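Local coordinates for hypothetical protein (Streptococcus pneumoniae, PDB 2HIY) that is of unknown function, belongs to the conserved bacterial DUF1697 family, and forms subunit contacts with another copy of itself in a four-chain crystal assembly, at residues Gln29-Thr32 with Asn33-Leu36; Lys155-Leu158 with Lys159-Phe162; Pro161-His165 with Ile166-Asn170. All coordinates share one frame; numbering follows the deposited sequence.

Interaction 1: residues Gln29-Thr32 with Asn33-Leu36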
loop_
_atom_site.group_PDB
_atom_site.type_symbol
_atom_site.label_atom_id
_atom_site.label_comp_id
_atom_site.label_asym_id
_atom_site.label_seq_id
_atom_site.Cartn_x
_atom_site.Cartn_y
_atom_site.Cartn_z
ATOM N N GLN D 29 6.153 16.835 -27.037
ATOM C CA GLN D 29 7.026 17.878 -27.604
ATOM C C GLN D 29 8.343 17.285 -28.092
ATOM O O GLN D 29 8.834 17.633 -29.182
ATOM C CB GLN D 29 7.281 19.007 -26.578
ATOM C CG GLN D 29 8.386 20.014 -26.984
ATOM C CD GLN D 29 7.927 20.972 -28.050
ATOM O OE1 GLN D 29 7.320 22.001 -27.744
ATOM N NE2 GLN D 29 8.221 20.657 -29.318
ATOM N N GLU D 30 8.943 16.424 -27.278
ATOM C CA GLU D 30 10.215 15.803 -27.653
ATOM C C GLU D 30 10.104 14.937 -28.916
ATOM O O GLU D 30 10.969 14.991 -29.797
ATOM C CB GLU D 30 10.700 14.962 -26.483
ATOM C CG GLU D 30 11.147 15.821 -25.310
ATOM C CD GLU D 30 11.055 15.148 -23.959
ATOM O OE1 GLU D 30 10.710 13.945 -23.850
ATOM O OE2 GLU D 30 11.323 15.880 -22.975
ATOM N N LEU D 31 9.026 14.161 -29.024
ATOM C CA LEU D 31 8.840 13.347 -30.241
ATOM C C LEU D 31 8.538 14.212 -31.457
ATOM O O LEU D 31 8.897 13.867 -32.580
ATOM C CB LEU D 31 7.730 12.311 -30.039
ATOM C CG LEU D 31 8.073 11.246 -28.988
ATOM C CD1 LEU D 31 6.866 10.313 -28.800
ATOM C CD2 LEU D 31 9.322 10.448 -29.387
ATOM N N THR D 32 7.893 15.352 -31.254
ATOM C CA THR D 32 7.657 16.306 -32.339
ATOM C C THR D 32 9.011 16.848 -32.799
ATOM O O THR D 32 9.287 16.926 -34.010
ATOM C CB THR D 32 6.694 17.439 -31.889
ATOM O OG1 THR D 32 5.445 16.868 -31.498
ATOM C CG2 THR D 32 6.408 18.417 -33.026
ATOM N N ASN D 33 9.871 17.205 -31.847
ATOM C CA ASN D 33 11.220 17.662 -32.208
ATOM C C ASN D 33 12.025 16.578 -32.917
ATOM O O ASN D 33 12.856 16.893 -33.784
ATOM C CB ASN D 33 11.952 18.107 -30.946
ATOM C CG ASN D 33 11.414 19.415 -30.399
ATOM O OD1 ASN D 33 10.684 20.140 -31.084
ATOM N ND2 ASN D 33 11.787 19.731 -29.149
ATOM N N LEU D 34 11.804 15.321 -32.541
ATOM C CA LEU D 34 12.448 14.164 -33.173
ATOM C C LEU D 34 12.011 14.011 -34.630
ATOM O O LEU D 34 12.683 13.312 -35.411
ATOM C CB LEU D 34 12.163 12.891 -32.368
ATOM C CG LEU D 34 12.886 11.582 -32.720
ATOM C CD1 LEU D 34 14.404 11.684 -32.499
ATOM C CD2 LEU D 34 12.303 10.440 -31.928
ATOM N N GLY D 35 10.898 14.631 -35.008
ATOM C CA GLY D 35 10.412 14.580 -36.384
ATOM C C GLY D 35 9.124 13.785 -36.606
ATOM O O GLY D 35 8.699 13.587 -37.755
ATOM N N LEU D 36 8.497 13.336 -35.527
ATOM C CA LEU D 36 7.228 12.609 -35.655
ATOM C C LEU D 36 6.129 13.637 -35.683
ATOM O O LEU D 36 6.259 14.720 -35.094
ATOM C CB LEU D 36 7.058 11.663 -34.485
ATOM C CG LEU D 36 8.238 10.711 -34.247
ATOM C CD1 LEU D 36 7.905 9.674 -33.193
ATOM C CD2 LEU D 36 8.700 10.051 -35.547
HETATM O O HOH W 1 7.501 16.875 -36.155
#

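Interaction 2: residues Lys155-Leu158 with Lys159-Phe162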
loop_
_atom_site.group_PDB
_atom_site.type_symbol
_atom_site.label_atom_id
_atom_site.label_comp_id
_atom_site.label_asym_id
_atom_site.label_seq_id
_atom_site.Cartn_x
_atom_site.Cartn_y
_atom_site.Cartn_z
ATOM N N LYS D 155 -0.536 -16.855 -12.129
ATOM C CA LYS D 155 0.508 -17.569 -11.388
ATOM C C LYS D 155 1.859 -17.499 -12.018
ATOM O O LYS D 155 2.857 -17.593 -11.275
ATOM C CB LYS D 155 0.144 -19.031 -11.230
ATOM C CG LYS D 155 -1.050 -19.203 -10.293
ATOM C CD LYS D 155 -1.496 -20.651 -10.237
ATOM C CE LYS D 155 -0.412 -21.539 -9.669
ATOM N NZ LYS D 155 -0.925 -22.939 -9.549
ATOM N N TYR D 156 1.934 -17.389 -13.351
ATOM C CA TYR D 156 3.201 -17.622 -14.022
ATOM C C TYR D 156 3.775 -16.498 -14.821
ATOM O O TYR D 156 4.948 -16.573 -15.147
ATOM C CB TYR D 156 3.157 -18.869 -14.933
ATOM C CG TYR D 156 2.628 -20.115 -14.278
ATOM C CD1 TYR D 156 3.097 -20.538 -13.034
ATOM C CD2 TYR D 156 1.635 -20.864 -14.898
ATOM C CE1 TYR D 156 2.589 -21.704 -12.425
ATOM C CE2 TYR D 156 1.130 -22.019 -14.303
ATOM C CZ TYR D 156 1.605 -22.417 -13.069
ATOM O OH TYR D 156 1.100 -23.556 -12.472
ATOM N N LEU D 157 3.023 -15.449 -15.141
ATOM C CA LEU D 157 3.599 -14.452 -16.047
ATOM C C LEU D 157 4.779 -13.659 -15.493
ATOM O O LEU D 157 5.621 -13.170 -16.254
ATOM C CB LEU D 157 2.544 -13.518 -16.626
ATOM C CG LEU D 157 1.765 -14.088 -17.813
ATOM C CD1 LEU D 157 0.811 -13.030 -18.316
ATOM C CD2 LEU D 157 2.680 -14.624 -18.944
ATOM N N LEU D 158 4.855 -13.503 -14.175
ATOM C CA LEU D 158 6.057 -12.864 -13.601
ATOM C C LEU D 158 7.286 -13.754 -13.649
ATOM O O LEU D 158 8.408 -13.293 -13.432
ATOM C CB LEU D 158 5.831 -12.420 -12.166
ATOM C CG LEU D 158 4.960 -11.185 -11.986
ATOM C CD1 LEU D 158 4.696 -11.027 -10.488
ATOM C CD2 LEU D 158 5.579 -9.913 -12.550
ATOM N N LYS D 159 7.082 -15.042 -13.903
ATOM C CA LYS D 159 8.181 -15.993 -14.000
ATOM C C LYS D 159 8.834 -16.070 -15.385
ATOM O O LYS D 159 9.878 -16.712 -15.521
ATOM C CB LYS D 159 7.710 -17.388 -13.583
ATOM C CG LYS D 159 7.178 -17.455 -12.152
ATOM C CD LYS D 159 6.648 -18.851 -11.862
ATOM C CE LYS D 159 5.895 -18.953 -10.526
ATOM N NZ LYS D 159 6.793 -18.810 -9.356
ATOM N N VAL D 160 8.231 -15.464 -16.410
ATOM C CA VAL D 160 8.720 -15.679 -17.790
ATOM C C VAL D 160 9.765 -14.634 -18.182
ATOM O O VAL D 160 9.680 -13.470 -17.781
ATOM C CB VAL D 160 7.560 -15.697 -18.838
ATOM C CG1 VAL D 160 6.528 -16.831 -18.527
ATOM C CG2 VAL D 160 6.903 -14.321 -18.984
ATOM N N PRO D 161 10.775 -15.035 -18.957
ATOM C CA PRO D 161 11.794 -14.107 -19.408
ATOM C C PRO D 161 11.256 -12.987 -20.297
ATOM O O PRO D 161 11.865 -11.932 -20.340
ATOM C CB PRO D 161 12.789 -15.016 -20.165
ATOM C CG PRO D 161 12.549 -16.364 -19.632
ATOM C CD PRO D 161 11.096 -16.431 -19.322
ATOM N N PHE D 162 10.117 -13.196 -20.951
ATOM C CA PHE D 162 9.626 -12.207 -21.890
ATOM C C PHE D 162 8.812 -11.092 -21.247
ATOM O O PHE D 162 8.378 -10.175 -21.935
ATOM C CB PHE D 162 8.861 -12.899 -23.063
ATOM C CG PHE D 162 7.518 -13.511 -22.689
ATOM C CD1 PHE D 162 6.392 -12.718 -22.497
ATOM C CD2 PHE D 162 7.362 -14.915 -22.610
ATOM C CE1 PHE D 162 5.162 -13.282 -22.148
ATOM C CE2 PHE D 162 6.142 -15.475 -22.284
ATOM C CZ PHE D 162 5.024 -14.666 -22.073
#

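Interaction 3: residues Pro161-His165 with Ile166-Asn170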
loop_
_atom_site.group_PDB
_atom_site.type_symbol
_atom_site.label_atom_id
_atom_site.label_comp_id
_atom_site.label_asym_id
_atom_site.label_seq_id
_atom_site.Cartn_x
_atom_site.Cartn_y
_atom_site.Cartn_z
ATOM N N PRO D 161 10.775 -15.035 -18.957
ATOM C CA PRO D 161 11.794 -14.107 -19.408
ATOM C C PRO D 161 11.256 -12.987 -20.297
ATOM O O PRO D 161 11.865 -11.932 -20.340
ATOM C CB PRO D 161 12.789 -15.016 -20.165
ATOM C CG PRO D 161 12.549 -16.364 -19.632
ATOM C CD PRO D 161 11.096 -16.431 -19.322
ATOM N N PHE D 162 10.117 -13.196 -20.951
ATOM C CA PHE D 162 9.626 -12.207 -21.890
ATOM C C PHE D 162 8.812 -11.092 -21.247
ATOM O O PHE D 162 8.378 -10.175 -21.935
ATOM C CB PHE D 162 8.861 -12.899 -23.063
ATOM C CG PHE D 162 7.518 -13.511 -22.689
ATOM C CD1 PHE D 162 6.392 -12.718 -22.497
ATOM C CD2 PHE D 162 7.362 -14.915 -22.610
ATOM C CE1 PHE D 162 5.162 -13.282 -22.148
ATOM C CE2 PHE D 162 6.142 -15.475 -22.284
ATOM C CZ PHE D 162 5.024 -14.666 -22.073
ATOM N N TYR D 163 8.573 -11.170 -19.938
ATOM C CA TYR D 163 7.656 -10.254 -19.323
ATOM C C TYR D 163 7.919 -8.774 -19.571
ATOM O O TYR D 163 6.969 -8.013 -19.846
ATOM C CB TYR D 163 7.632 -10.519 -17.816
ATOM C CG TYR D 163 6.594 -9.718 -17.087
ATOM C CD1 TYR D 163 5.260 -10.107 -17.131
ATOM C CD2 TYR D 163 6.927 -8.547 -16.382
ATOM C CE1 TYR D 163 4.275 -9.374 -16.488
ATOM C CE2 TYR D 163 5.929 -7.811 -15.706
ATOM C CZ TYR D 163 4.609 -8.254 -15.786
ATOM O OH TYR D 163 3.600 -7.559 -15.140
ATOM N N ARG D 164 9.177 -8.356 -19.469
ATOM C CA ARG D 164 9.503 -6.938 -19.649
ATOM C C ARG D 164 9.579 -6.566 -21.122
ATOM O O ARG D 164 9.906 -5.416 -21.460
ATOM C CB ARG D 164 10.808 -6.598 -18.938
ATOM C CG ARG D 164 10.676 -6.648 -17.402
ATOM C CD ARG D 164 12.032 -6.472 -16.667
ATOM N NE ARG D 164 12.889 -5.458 -17.272
ATOM C CZ ARG D 164 12.868 -4.170 -16.965
ATOM N NH1 ARG D 164 12.045 -3.716 -16.022
ATOM N NH2 ARG D 164 13.689 -3.333 -17.605
ATOM N N HIS D 165 9.284 -7.523 -22.007
ATOM C CA HIS D 165 9.366 -7.332 -23.462
ATOM C C HIS D 165 8.024 -7.539 -24.122
ATOM O O HIS D 165 7.960 -7.831 -25.328
ATOM C CB HIS D 165 10.450 -8.230 -24.035
ATOM C CG HIS D 165 11.779 -7.901 -23.470
ATOM N ND1 HIS D 165 12.311 -8.543 -22.373
ATOM C CD2 HIS D 165 12.631 -6.906 -23.787
ATOM C CE1 HIS D 165 13.465 -7.976 -22.065
ATOM N NE2 HIS D 165 13.690 -6.993 -22.915
ATOM N N ILE D 166 6.961 -7.425 -23.338
ATOM C CA ILE D 166 5.615 -7.325 -23.890
ATOM C C ILE D 166 4.953 -6.120 -23.270
ATOM O O ILE D 166 5.370 -5.686 -22.188
ATOM C CB ILE D 166 4.753 -8.574 -23.628
ATOM C CG1 ILE D 166 4.748 -8.906 -22.143
ATOM C CG2 ILE D 166 5.210 -9.730 -24.509
ATOM C CD1 ILE D 166 3.746 -9.935 -21.712
ATOM N N THR D 167 3.933 -5.603 -23.929
ATOM C CA THR D 167 3.233 -4.454 -23.403
ATOM C C THR D 167 1.787 -4.876 -23.181
ATOM O O THR D 167 1.054 -5.112 -24.137
ATOM C CB THR D 167 3.298 -3.284 -24.402
ATOM O OG1 THR D 167 4.658 -3.150 -24.881
ATOM C CG2 THR D 167 2.834 -2.029 -23.738
ATOM N N ILE D 168 1.385 -4.947 -21.922
ATOM C CA ILE D 168 0.077 -5.516 -21.607
ATOM C C ILE D 168 -0.938 -4.393 -21.523
ATOM O O ILE D 168 -0.721 -3.383 -20.835
ATOM C CB ILE D 168 0.125 -6.266 -20.291
ATOM C CG1 ILE D 168 1.154 -7.391 -20.390
ATOM C CG2 ILE D 168 -1.297 -6.792 -19.939
ATOM C CD1 ILE D 168 1.320 -8.221 -19.094
ATOM N N ARG D 169 -2.060 -4.554 -22.216
ATOM C CA ARG D 169 -3.172 -3.610 -22.130
ATOM C C ARG D 169 -4.464 -4.367 -21.957
ATOM O O ARG D 169 -4.644 -5.438 -22.531
ATOM C CB ARG D 169 -3.269 -2.776 -23.422
ATOM C CG ARG D 169 -2.009 -1.908 -23.706
ATOM C CD ARG D 169 -1.933 -0.780 -22.673
ATOM N NE ARG D 169 -0.834 0.177 -22.891
ATOM C CZ ARG D 169 0.352 0.135 -22.300
ATOM N NH1 ARG D 169 0.667 -0.846 -21.477
ATOM N NH2 ARG D 169 1.243 1.088 -22.572
ATOM N N ASN D 170 -5.372 -3.850 -21.166
ATOM C CA ASN D 170 -6.670 -4.496 -21.074
ATOM C C ASN D 170 -7.469 -4.326 -22.364
ATOM O O ASN D 170 -7.116 -3.531 -23.255
ATOM C CB ASN D 170 -7.434 -4.097 -19.810
ATOM C CG ASN D 170 -7.767 -2.631 -19.753
ATOM O OD1 ASN D 170 -8.111 -2.014 -20.758
ATOM N ND2 ASN D 170 -7.756 -2.080 -18.536
HETATM O O HOH W 2 5.218 -5.976 -19.280
#

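Interaction 1: residues Gln29-Thr32 with Asn33-Leu36
A Schellman motif ends helix 24-34, and the contact between Gln-29 to Thr-32 and Asn-33 to Leu-36 covers the end of the helix and the two residues that leave it. Leu-36 N reaches back to Leu-31 O at 3.0 Å. Gly-35 N bonds to Thr-32 O, also at 3.0 Å. Gly-35 has positive phi (111°), which turns the chain out of the helix. Before it, regular helical bonds remain: Asn-33 N to Gln-29 O and Leu-34 N to Glu-30 O, both 2.9 Å. A water donates to Thr-32 O and to Leu-36 O and so bridges the turn.

The side chains sort into two groups. Leu-31 and Leu-34 lie alongside each other and point the same way, with their CD2 methyls 3.9 Å apart. Leu-36 comes across Leu-31, its CD1 4.1 Å from Leu-31 CB. Leu-31 and Leu-36 are buried; both also touch helix 56-70 and strand 47-52. On the exposed side, Gln-29 bends at chi2 (75°), which carries its amide over to that of Asn-33. The two amide planes are 25° apart, and Gln-29 NE2 is 3.1 Å from Asn-33 OD1. The hydroxyl of Thr-32 turns back to Arg-28 O, and Glu-30 OE1 bonds to Tyr-71 OH. The leucine at the second position after the helix, folded back on the leucine of the last turn, is the hydrophobic contact that accompanies a Schellman C-cap.

Interaction 2: residues Lys155-Leu158 with Lys159-Phe162
The backbone leaves helix 152-156 in a tight turn, where Lys-159 N bonds to Tyr-156 O at 2.9 Å. This i to i+3 bond closes a beta turn over Tyr-156 to Lys-159. A second, weak bond of 3.5 Å runs from Val-160 N to Leu-157 O. Val-160 itself is extended; the chain then bends again at Pro-161 and Phe-162 before strand 166-170.

Lys-159 and Tyr-156 meet by their carbon atoms. The lysine chain runs back over the turn, and its CE reaches the edge of the tyrosine ring, near the ring plane, 4.1 Å from Tyr-156 CD1. The same CE lies 3.4 Å from Lys-155 O. The bend at chi4 (-69°) sets the direction of the ammonium group. It forms salt bridges with Glu-30 and Glu-26 of the second subunit, so the aliphatic part packs within the turn while the charge serves the interface. Asn-33 ND2 of the second subunit adds hydrogen bonds to Leu-158 O and Val-160 O.

A second, apolar group faces inward. Leu-157 has two conformers. In one of them its CD2 comes within 3.9 Å of Phe-162 CZ, with the two side chains at a slant; this contact is therefore less certain. The phenylalanine ring packs on Val-117, Thr-120 and Val-121 of helix 114-122. Val-160 touches Thr-120 of that helix as well. With chi1 -59°, Val-160 places CG2 between its own backbone N and carbonyl carbon. That methyl is 3.2 Å from Leu-157 O and sits over the centre of one face of the Phe-162 ring, 3.4 Å above its plane.

Interaction 3: residues Pro161-His165 with Ile166-Asn170
Apolar contacts join Phe-162 and Tyr-163, at the short 3-10 turn, to Ile-166 and Ile-168 of the strand that follows. Ile-166 CD1 meets the edge of the Phe-162 ring in its plane, 3.7 Å from Phe-162 CE1. The isoleucine's chi1 of 53° puts CG1 between its backbone N and carbonyl carbon, against the turn, 3.3 Å from Tyr-163 O. Further along, Ile-168 CD1 lies 4.1 Å from Tyr-163 CE1, and the two side chains cross at about a right angle.

The polar contacts are few. His-165 N bonds to Phe-162 O at 2.8 Å and closes the turn. No direct hydrogen bond links the two segments. Instead a water donates to Tyr-163 O at 2.7 Å and to Ile-166 O at 2.9 Å. Arg-169 NH1 bonds to Ile-168 O, while its NE bonds to Asn-47 OD1 and its NH2 to the backbone O of Val-11 and of Gly-46. Tyr-163 OH bonds to a glycerol, probably from crystallisation.

Strand 166-170 is an edge strand within the chain. It pairs with strand 102-108 through Thr-167 and Arg-169, and Ile-166 packs on Leu-106. Asn-170 then caps the start of helix 171-182.

How the interactions relate
Along the chain, interaction 1 comes first and ends helix 24-34 beside the sheet that contains strand 47-52. All three contacts are local, so none closes a long loop. Interactions 2 and 3 follow much later and close successive short turns between helix 152-156 and strand 166-170 of the other four-stranded sheet. They share Pro-161 and Phe-162, so one begins where the other ends; neither nests in the other. They also touch through Leu-158 and Tyr-163. Interactions 1 and 2 lie on opposite sides of the chain's centre, with centres about 34 Å apart. The assembly links these regions: residues 29-33 of the second subunit meet residues 158-164 of this chain.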